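Nuclear hormone receptor HR38 (Drosophila melanogaster, PDB 1PDU) is an orphan nuclear receptor that mediates an atypical ecdysteroid signalling pathway in the fruit fly. Local coordinates at residues P71-L76 with L155-E160; G179-H184 with R200-L205. All coordinates share one frame; numbering follows the deposited sequence.

Both contacts belong to the largely helical ligand-binding domain, and both are apolar. Interaction 1 joins the loop between helices 45-67 and 78-100 to the end of helix 146-157; interaction 2 joins helix 167-187 to the region where helix 197-202 gives way to helix 204-225. They come in series along the chain, the first closing before the second opens, and their centres lie about 16 Å apart. Helix 146-157 connects them: L155 CD1 packs on L202 CD2 at 3.8 Å, and T156 OG1 approaches L205 CD2 at 3.6 Å. The helix whose end carries interaction 1 thus also lies against residues 200-205 of interaction 2, which places both contacts in the packed helical body of the domain.

Interaction 1 (P71-L76 with L155-E160); sequences PGYFDL and LTLITE
Y73 and I158 stand 8.5 Å apart at their CA atoms, where a loop with helical backbone angles at 73-75 faces the residue at which the chain leaves helix 146-157. The contact is plain apolar packing of an interhelical loop on a helix end in the layered helical ligand-binding fold, made by Y73 and L76 on one side and L157 and I158 on the other, all four buried. The Y73 ring does most of the touching. With CG anti to the backbone N (chi1 -176°), it swings across to the helix end although its CB does not point there. I158 CD1 meets the ring edge near its plane, 3.9 Å from Y73 CD1. L157 CD2 arrives obliquely, 3.7 Å from Y73 CE1, and the leucine side chain crosses the tyrosine at about a right angle. The two methyls therefore border the same CD1-CE1 side of the ring. L76 adds a looser contact, its CD1 lying 4.5 Å from I158 CD1, so the isoleucine methyl is shared by both loop residues. I158 is the centre of an inverse gamma turn, closed by a weak bond from T159 N to L157 O (3.2 Å), which turns the chain sharply just beyond the helix. L76 N bonds to Y73 O at 3.0 Å and links the two loop residues in contact. Around this packing, Q81 of helix 78-100 touches Y73 and donates from NE2 to L76 O, Q174 of helix 167-187 donates to I158 O, and T156 packs against L208 of helix 204-225.

Interaction 2 (G179-H184 with R200-L205); sequences GSLRDH and RLLGKL
L181 meets L201 and L202 in a purely apolar contact built from three leucine side chains. Its CD2 methyl is common to both pairs, lying 3.7 Å from L201 CD2 and 3.9 Å from L202 CD2. The L181 and L201 side chains reach toward each other tip to tip, and L201 CD2 also comes 3.8 Å from L181 CD1, so this one methyl sits against both branches of the opposing leucine. L202 instead slides past L181 in the opposite direction. The first torsions differ too: CG of L201 is anti to its backbone N (chi1 -165°), that of L202 anti to the carbonyl carbon (chi1 -62°). Backbone hydrogen bonding holds each side in shape. D183 N bonds to G179 O at 2.9 Å along the regular helix, while K204 N bonds to L201 O at 2.9 Å and L205 N to L202 O at 3.0 Å where helix 197-202 passes into helix 204-225. This is helix-helix packing by leucines in the helical ligand-binding domain, joining helix 167-187 to that junction; C151 and L152 of helix 146-157 touch L181 and L201 respectively, and L142 of helix 128-142 also packs on L201.

Interaction 1 (P71-L76 with L155-E160)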
ATOM      1  N   PRO A  71     -16.866   0.461   0.950  1.00 38.48           N
ATOM      2  CA  PRO A  71     -18.214   0.965   0.681  1.00 38.36           C
ATOM      3  C   PRO A  71     -18.190   2.397   0.160  1.00 38.54           C
ATOM      4  O   PRO A  71     -17.490   3.249   0.700  1.00 38.77           O
ATOM      5  CB  PRO A  71     -18.923   0.805   2.026  1.00 37.61           C
ATOM      6  CG  PRO A  71     -17.816   0.797   3.018  1.00 37.93           C
ATOM      7  CD  PRO A  71     -16.715   0.048   2.354  1.00 37.04           C
ATOM      8  N   GLY A  72     -18.932   2.636  -0.918  1.00 38.97           N
ATOM      9  CA  GLY A  72     -18.989   3.961  -1.511  1.00 39.92           C
ATOM     10  C   GLY A  72     -18.036   4.147  -2.679  1.00 41.68           C
ATOM     11  O   GLY A  72     -18.157   5.114  -3.440  1.00 42.48           O
ATOM     12  N   TYR A  73     -17.084   3.231  -2.828  1.00 41.72           N
ATOM     13  CA  TYR A  73     -16.113   3.323  -3.912  1.00 42.20           C
ATOM     14  C   TYR A  73     -16.775   3.129  -5.268  1.00 42.29           C
ATOM     15  O   TYR A  73     -16.509   3.876  -6.209  1.00 41.28           O
ATOM     16  CB  TYR A  73     -15.019   2.269  -3.736  1.00 42.71           C
ATOM     17  CG  TYR A  73     -13.902   2.337  -4.761  1.00 42.37           C
ATOM     18  CD1 TYR A  73     -13.015   3.411  -4.784  1.00 42.76           C
ATOM     19  CD2 TYR A  73     -13.698   1.299  -5.668  1.00 43.21           C
ATOM     20  CE1 TYR A  73     -11.945   3.445  -5.678  1.00 43.01           C
ATOM     21  CE2 TYR A  73     -12.627   1.324  -6.565  1.00 43.54           C
ATOM     22  CZ  TYR A  73     -11.754   2.398  -6.558  1.00 43.41           C
ATOM     23  OH  TYR A  73     -10.669   2.409  -7.402  1.00 44.42           O
ATOM     24  N   PHE A  74     -17.633   2.120  -5.363  1.00 43.19           N
ATOM     25  CA  PHE A  74     -18.326   1.837  -6.612  1.00 44.43           C
ATOM     26  C   PHE A  74     -19.387   2.871  -6.939  1.00 45.37           C
ATOM     27  O   PHE A  74     -19.992   2.828  -8.008  1.00 45.54           O
ATOM     28  CB  PHE A  74     -18.953   0.440  -6.586  1.00 44.15           C
ATOM     29  CG  PHE A  74     -17.976  -0.663  -6.883  1.00 44.37           C
ATOM     30  CD1 PHE A  74     -16.995  -0.494  -7.860  1.00 44.39           C
ATOM     31  CD2 PHE A  74     -18.064  -1.888  -6.227  1.00 44.84           C
ATOM     32  CE1 PHE A  74     -16.118  -1.524  -8.189  1.00 43.67           C
ATOM     33  CE2 PHE A  74     -17.192  -2.934  -6.547  1.00 44.45           C
ATOM     34  CZ  PHE A  74     -16.216  -2.747  -7.534  1.00 45.06           C
ATOM     35  N   ASP A  75     -19.611   3.802  -6.019  1.00 46.47           N
ATOM     36  CA  ASP A  75     -20.584   4.853  -6.254  1.00 48.16           C
ATOM     37  C   ASP A  75     -19.866   6.018  -6.922  1.00 47.99           C
ATOM     38  O   ASP A  75     -20.488   6.987  -7.346  1.00 49.01           O
ATOM     39  CB  ASP A  75     -21.249   5.286  -4.943  1.00 49.33           C
ATOM     40  CG  ASP A  75     -22.020   4.146  -4.286  1.00 52.11           C
ATOM     41  OD1 ASP A  75     -22.579   3.301  -5.024  1.00 52.44           O
ATOM     42  OD2 ASP A  75     -22.075   4.093  -3.036  1.00 54.56           O
ATOM     43  N   LEU A  76     -18.544   5.909  -7.008  1.00 46.94           N
ATOM     44  CA  LEU A  76     -17.739   6.926  -7.674  1.00 46.83           C
ATOM     45  C   LEU A  76     -17.736   6.550  -9.150  1.00 46.52           C
ATOM     46  O   LEU A  76     -17.906   5.375  -9.497  1.00 45.78           O
ATOM     47  CB  LEU A  76     -16.301   6.917  -7.148  1.00 46.20           C
ATOM     48  CG  LEU A  76     -16.111   7.302  -5.681  1.00 46.28           C
ATOM     49  CD1 LEU A  76     -14.656   7.110  -5.292  1.00 46.89           C
ATOM     50  CD2 LEU A  76     -16.548   8.746  -5.464  1.00 44.56           C
ATOM     51  N   LEU A 155      -7.677   5.766   3.152  1.00 30.48           N
ATOM     52  CA  LEU A 155      -7.371   7.189   3.032  1.00 31.37           C
ATOM     53  C   LEU A 155      -6.231   7.435   2.054  1.00 32.11           C
ATOM     54  O   LEU A 155      -6.054   8.545   1.561  1.00 33.84           O
ATOM     55  CB  LEU A 155      -7.028   7.784   4.391  1.00 31.18           C
ATOM     56  CG  LEU A 155      -8.210   8.055   5.323  1.00 32.87           C
ATOM     57  CD1 LEU A 155      -7.673   8.605   6.641  1.00 33.55           C
ATOM     58  CD2 LEU A 155      -9.190   9.045   4.684  1.00 31.61           C
ATOM     59  N   THR A 156      -5.449   6.401   1.774  1.00 32.65           N
ATOM     60  CA  THR A 156      -4.360   6.539   0.820  1.00 32.38           C
ATOM     61  C   THR A 156      -4.986   6.530  -0.573  1.00 32.58           C
ATOM     62  O   THR A 156      -4.513   7.198  -1.487  1.00 31.30           O
ATOM     63  CB  THR A 156      -3.371   5.373   0.938  1.00 32.98           C
ATOM     64  OG1 THR A 156      -2.824   5.352   2.264  1.00 33.86           O
ATOM     65  CG2 THR A 156      -2.243   5.520  -0.076  1.00 32.37           C
ATOM     66  N   LEU A 157      -6.072   5.775  -0.709  1.00 33.08           N
ATOM     67  CA  LEU A 157      -6.785   5.649  -1.977  1.00 33.10           C
ATOM     68  C   LEU A 157      -7.774   6.790  -2.205  1.00 34.14           C
ATOM     69  O   LEU A 157      -7.774   7.424  -3.263  1.00 33.17           O
ATOM     70  CB  LEU A 157      -7.534   4.315  -2.026  1.00 30.82           C
ATOM     71  CG  LEU A 157      -8.406   4.169  -3.274  1.00 31.67           C
ATOM     72  CD1 LEU A 157      -7.515   4.056  -4.507  1.00 30.59           C
ATOM     73  CD2 LEU A 157      -9.304   2.952  -3.139  1.00 31.71           C
ATOM     74  N   ILE A 158      -8.623   7.035  -1.209  1.00 34.66           N
ATOM     75  CA  ILE A 158      -9.621   8.088  -1.290  1.00 35.24           C
ATOM     76  C   ILE A 158      -9.002   9.389  -0.767  1.00 36.58           C
ATOM     77  O   ILE A 158      -9.069   9.710   0.421  1.00 36.83           O
ATOM     78  CB  ILE A 158     -10.872   7.705  -0.473  1.00 35.29           C
ATOM     79  CG1 ILE A 158     -11.313   6.284  -0.851  1.00 35.39           C
ATOM     80  CG2 ILE A 158     -12.000   8.689  -0.732  1.00 34.27           C
ATOM     81  CD1 ILE A 158     -11.467   6.063  -2.343  1.00 34.00           C
ATOM     82  N   THR A 159      -8.391  10.129  -1.683  1.00 37.30           N
ATOM     83  CA  THR A 159      -7.720  11.382  -1.365  1.00 38.89           C
ATOM     84  C   THR A 159      -7.786  12.284  -2.591  1.00 39.64           C
ATOM     85  O   THR A 159      -8.058  11.817  -3.703  1.00 39.57           O
ATOM     86  CB  THR A 159      -6.224  11.123  -1.003  1.00 39.41           C
ATOM     87  OG1 THR A 159      -5.580  12.355  -0.670  1.00 40.52           O
ATOM     88  CG2 THR A 159      -5.489  10.488  -2.180  1.00 39.17           C
ATOM     89  N   GLU A 160      -7.531  13.570  -2.391  1.00 40.60           N
ATOM     90  CA  GLU A 160      -7.555  14.520  -3.493  1.00 41.20           C
ATOM     91  C   GLU A 160      -6.506  14.180  -4.556  1.00 41.29           C
ATOM     92  O   GLU A 160      -5.352  13.875  -4.243  1.00 40.69           O
ATOM     93  CB  GLU A 160      -7.324  15.934  -2.964  1.00 42.53           C
TER

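Interaction 2 (G179-H184 with R200-L205)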
ATOM      1  N   GLY A 179     -13.957  10.370   9.633  1.00 37.12           N
ATOM      2  CA  GLY A 179     -14.864  10.335  10.764  1.00 37.36           C
ATOM      3  C   GLY A 179     -14.773   9.009  11.496  1.00 37.54           C
ATOM      4  O   GLY A 179     -14.611   8.983  12.713  1.00 38.17           O
ATOM      5  N   SER A 180     -14.868   7.905  10.761  1.00 37.23           N
ATOM      6  CA  SER A 180     -14.795   6.595  11.385  1.00 37.56           C
ATOM      7  C   SER A 180     -13.462   6.391  12.084  1.00 37.29           C
ATOM      8  O   SER A 180     -13.408   5.794  13.156  1.00 37.04           O
ATOM      9  CB  SER A 180     -15.017   5.488  10.350  1.00 39.69           C
ATOM     10  OG  SER A 180     -16.391   5.378   9.999  1.00 41.37           O
ATOM     11  N   LEU A 181     -12.380   6.883  11.489  1.00 36.19           N
ATOM     12  CA  LEU A 181     -11.079   6.726  12.122  1.00 35.99           C
ATOM     13  C   LEU A 181     -11.053   7.559  13.403  1.00 36.91           C
ATOM     14  O   LEU A 181     -10.526   7.134  14.432  1.00 35.62           O
ATOM     15  CB  LEU A 181      -9.962   7.186  11.188  1.00 34.20           C
ATOM     16  CG  LEU A 181      -8.561   7.080  11.791  1.00 32.79           C
ATOM     17  CD1 LEU A 181      -8.251   5.617  12.059  1.00 31.05           C
ATOM     18  CD2 LEU A 181      -7.533   7.683  10.846  1.00 32.37           C
ATOM     19  N   ARG A 182     -11.623   8.756  13.326  1.00 37.87           N
ATOM     20  CA  ARG A 182     -11.680   9.647  14.471  1.00 39.87           C
ATOM     21  C   ARG A 182     -12.428   8.981  15.631  1.00 39.22           C
ATOM     22  O   ARG A 182     -11.901   8.901  16.742  1.00 37.44           O
ATOM     23  CB  ARG A 182     -12.381  10.951  14.095  1.00 42.90           C
ATOM     24  CG  ARG A 182     -12.458  11.957  15.239  1.00 47.60           C
ATOM     25  CD  ARG A 182     -11.325  12.963  15.177  1.00 50.38           C
ATOM     26  NE  ARG A 182     -11.440  13.817  13.994  1.00 53.48           N
ATOM     27  CZ  ARG A 182     -10.571  14.773  13.675  1.00 54.26           C
ATOM     28  NH1 ARG A 182      -9.520  15.002  14.452  1.00 55.07           N
ATOM     29  NH2 ARG A 182     -10.753  15.499  12.581  1.00 54.60           N
ATOM     30  N   ASP A 183     -13.648   8.504  15.374  1.00 39.02           N
ATOM     31  CA  ASP A 183     -14.439   7.842  16.414  1.00 40.89           C
ATOM     32  C   ASP A 183     -13.670   6.685  17.053  1.00 41.23           C
ATOM     33  O   ASP A 183     -13.588   6.578  18.283  1.00 41.45           O
ATOM     34  CB  ASP A 183     -15.760   7.313  15.845  1.00 42.15           C
ATOM     35  CG  ASP A 183     -16.655   8.422  15.312  1.00 45.15           C
ATOM     36  OD1 ASP A 183     -16.537   9.570  15.797  1.00 46.88           O
ATOM     37  OD2 ASP A 183     -17.487   8.150  14.417  1.00 45.50           O
ATOM     38  N   HIS A 184     -13.096   5.825  16.218  1.00 39.94           N
ATOM     39  CA  HIS A 184     -12.343   4.680  16.711  1.00 39.13           C
ATOM     40  C   HIS A 184     -11.180   5.084  17.616  1.00 39.77           C
ATOM     41  O   HIS A 184     -10.958   4.472  18.660  1.00 39.98           O
ATOM     42  CB  HIS A 184     -11.806   3.858  15.537  1.00 38.46           C
ATOM     43  CG  HIS A 184     -11.001   2.671  15.958  1.00 37.06           C
ATOM     44  ND1 HIS A 184     -11.572   1.545  16.510  1.00 37.98           N
ATOM     45  CD2 HIS A 184      -9.667   2.452  15.954  1.00 37.45           C
ATOM     46  CE1 HIS A 184     -10.624   0.684  16.831  1.00 37.14           C
ATOM     47  NE2 HIS A 184      -9.457   1.211  16.505  1.00 38.86           N
ATOM     48  N   ARG A 200      -0.679  12.180  14.645  1.00 46.23           N
ATOM     49  CA  ARG A 200       0.522  11.438  14.306  1.00 46.03           C
ATOM     50  C   ARG A 200       0.187  10.339  13.301  1.00 46.30           C
ATOM     51  O   ARG A 200       1.013   9.966  12.466  1.00 46.26           O
ATOM     52  CB  ARG A 200       1.130  10.839  15.572  1.00 47.44           C
ATOM     53  CG  ARG A 200       1.731  11.887  16.500  1.00 49.31           C
ATOM     54  CD  ARG A 200       2.057  11.326  17.868  1.00 49.00           C
ATOM     55  NE  ARG A 200       3.049  10.258  17.816  1.00 50.71           N
ATOM     56  CZ  ARG A 200       3.428   9.548  18.875  1.00 51.96           C
ATOM     57  NH1 ARG A 200       2.891   9.797  20.065  1.00 53.41           N
ATOM     58  NH2 ARG A 200       4.342   8.593  18.749  1.00 52.29           N
ATOM     59  N   LEU A 201      -1.041   9.837  13.384  1.00 45.68           N
ATOM     60  CA  LEU A 201      -1.503   8.790  12.492  1.00 45.16           C
ATOM     61  C   LEU A 201      -1.582   9.323  11.068  1.00 45.06           C
ATOM     62  O   LEU A 201      -0.897   8.830  10.176  1.00 44.90           O
ATOM     63  CB  LEU A 201      -2.879   8.291  12.940  1.00 45.42           C
ATOM     64  CG  LEU A 201      -3.377   6.964  12.362  1.00 45.12           C
ATOM     65  CD1 LEU A 201      -2.342   5.872  12.599  1.00 44.54           C
ATOM     66  CD2 LEU A 201      -4.698   6.596  13.023  1.00 45.37           C
ATOM     67  N   LEU A 202      -2.414  10.338  10.862  1.00 44.74           N
ATOM     68  CA  LEU A 202      -2.574  10.933   9.541  1.00 44.73           C
ATOM     69  C   LEU A 202      -1.257  11.475   8.993  1.00 44.85           C
ATOM     70  O   LEU A 202      -1.052  11.523   7.774  1.00 44.78           O
ATOM     71  CB  LEU A 202      -3.608  12.054   9.598  1.00 44.26           C
ATOM     72  CG  LEU A 202      -5.011  11.603  10.010  1.00 45.55           C
ATOM     73  CD1 LEU A 202      -5.969  12.790   9.924  1.00 46.10           C
ATOM     74  CD2 LEU A 202      -5.482  10.482   9.099  1.00 44.12           C
ATOM     75  N   GLY A 203      -0.371  11.875   9.904  1.00 44.57           N
ATOM     76  CA  GLY A 203       0.922  12.416   9.518  1.00 43.64           C
ATOM     77  C   GLY A 203       1.801  11.391   8.833  1.00 44.00           C
ATOM     78  O   GLY A 203       2.879  11.715   8.332  1.00 45.11           O
ATOM     79  N   LYS A 204       1.346  10.142   8.816  1.00 43.63           N
ATOM     80  CA  LYS A 204       2.098   9.078   8.168  1.00 41.45           C
ATOM     81  C   LYS A 204       1.839   9.043   6.662  1.00 40.21           C
ATOM     82  O   LYS A 204       2.655   8.524   5.906  1.00 38.65           O
ATOM     83  CB  LYS A 204       1.745   7.727   8.797  1.00 42.27           C
ATOM     84  CG  LYS A 204       2.375   7.534  10.167  1.00 44.16           C
ATOM     85  CD  LYS A 204       3.890   7.637  10.048  1.00 46.17           C
ATOM     86  CE  LYS A 204       4.549   7.801  11.398  1.00 48.16           C
ATOM     87  NZ  LYS A 204       4.184   6.683  12.299  1.00 50.12           N
ATOM     88  N   LEU A 205       0.716   9.609   6.226  1.00 39.03           N
ATOM     89  CA  LEU A 205       0.393   9.604   4.801  1.00 39.56           C
ATOM     90  C   LEU A 205       1.365  10.433   3.960  1.00 39.29           C
ATOM     91  O   LEU A 205       1.766  10.015   2.867  1.00 38.88           O
ATOM     92  CB  LEU A 205      -1.058  10.059   4.575  1.00 38.65           C
ATOM     93  CG  LEU A 205      -2.096   9.127   5.211  1.00 39.14           C
ATOM     94  CD1 LEU A 205      -3.500   9.509   4.764  1.00 40.40           C
ATOM     95  CD2 LEU A 205      -1.805   7.690   4.815  1.00 39.80           C
TER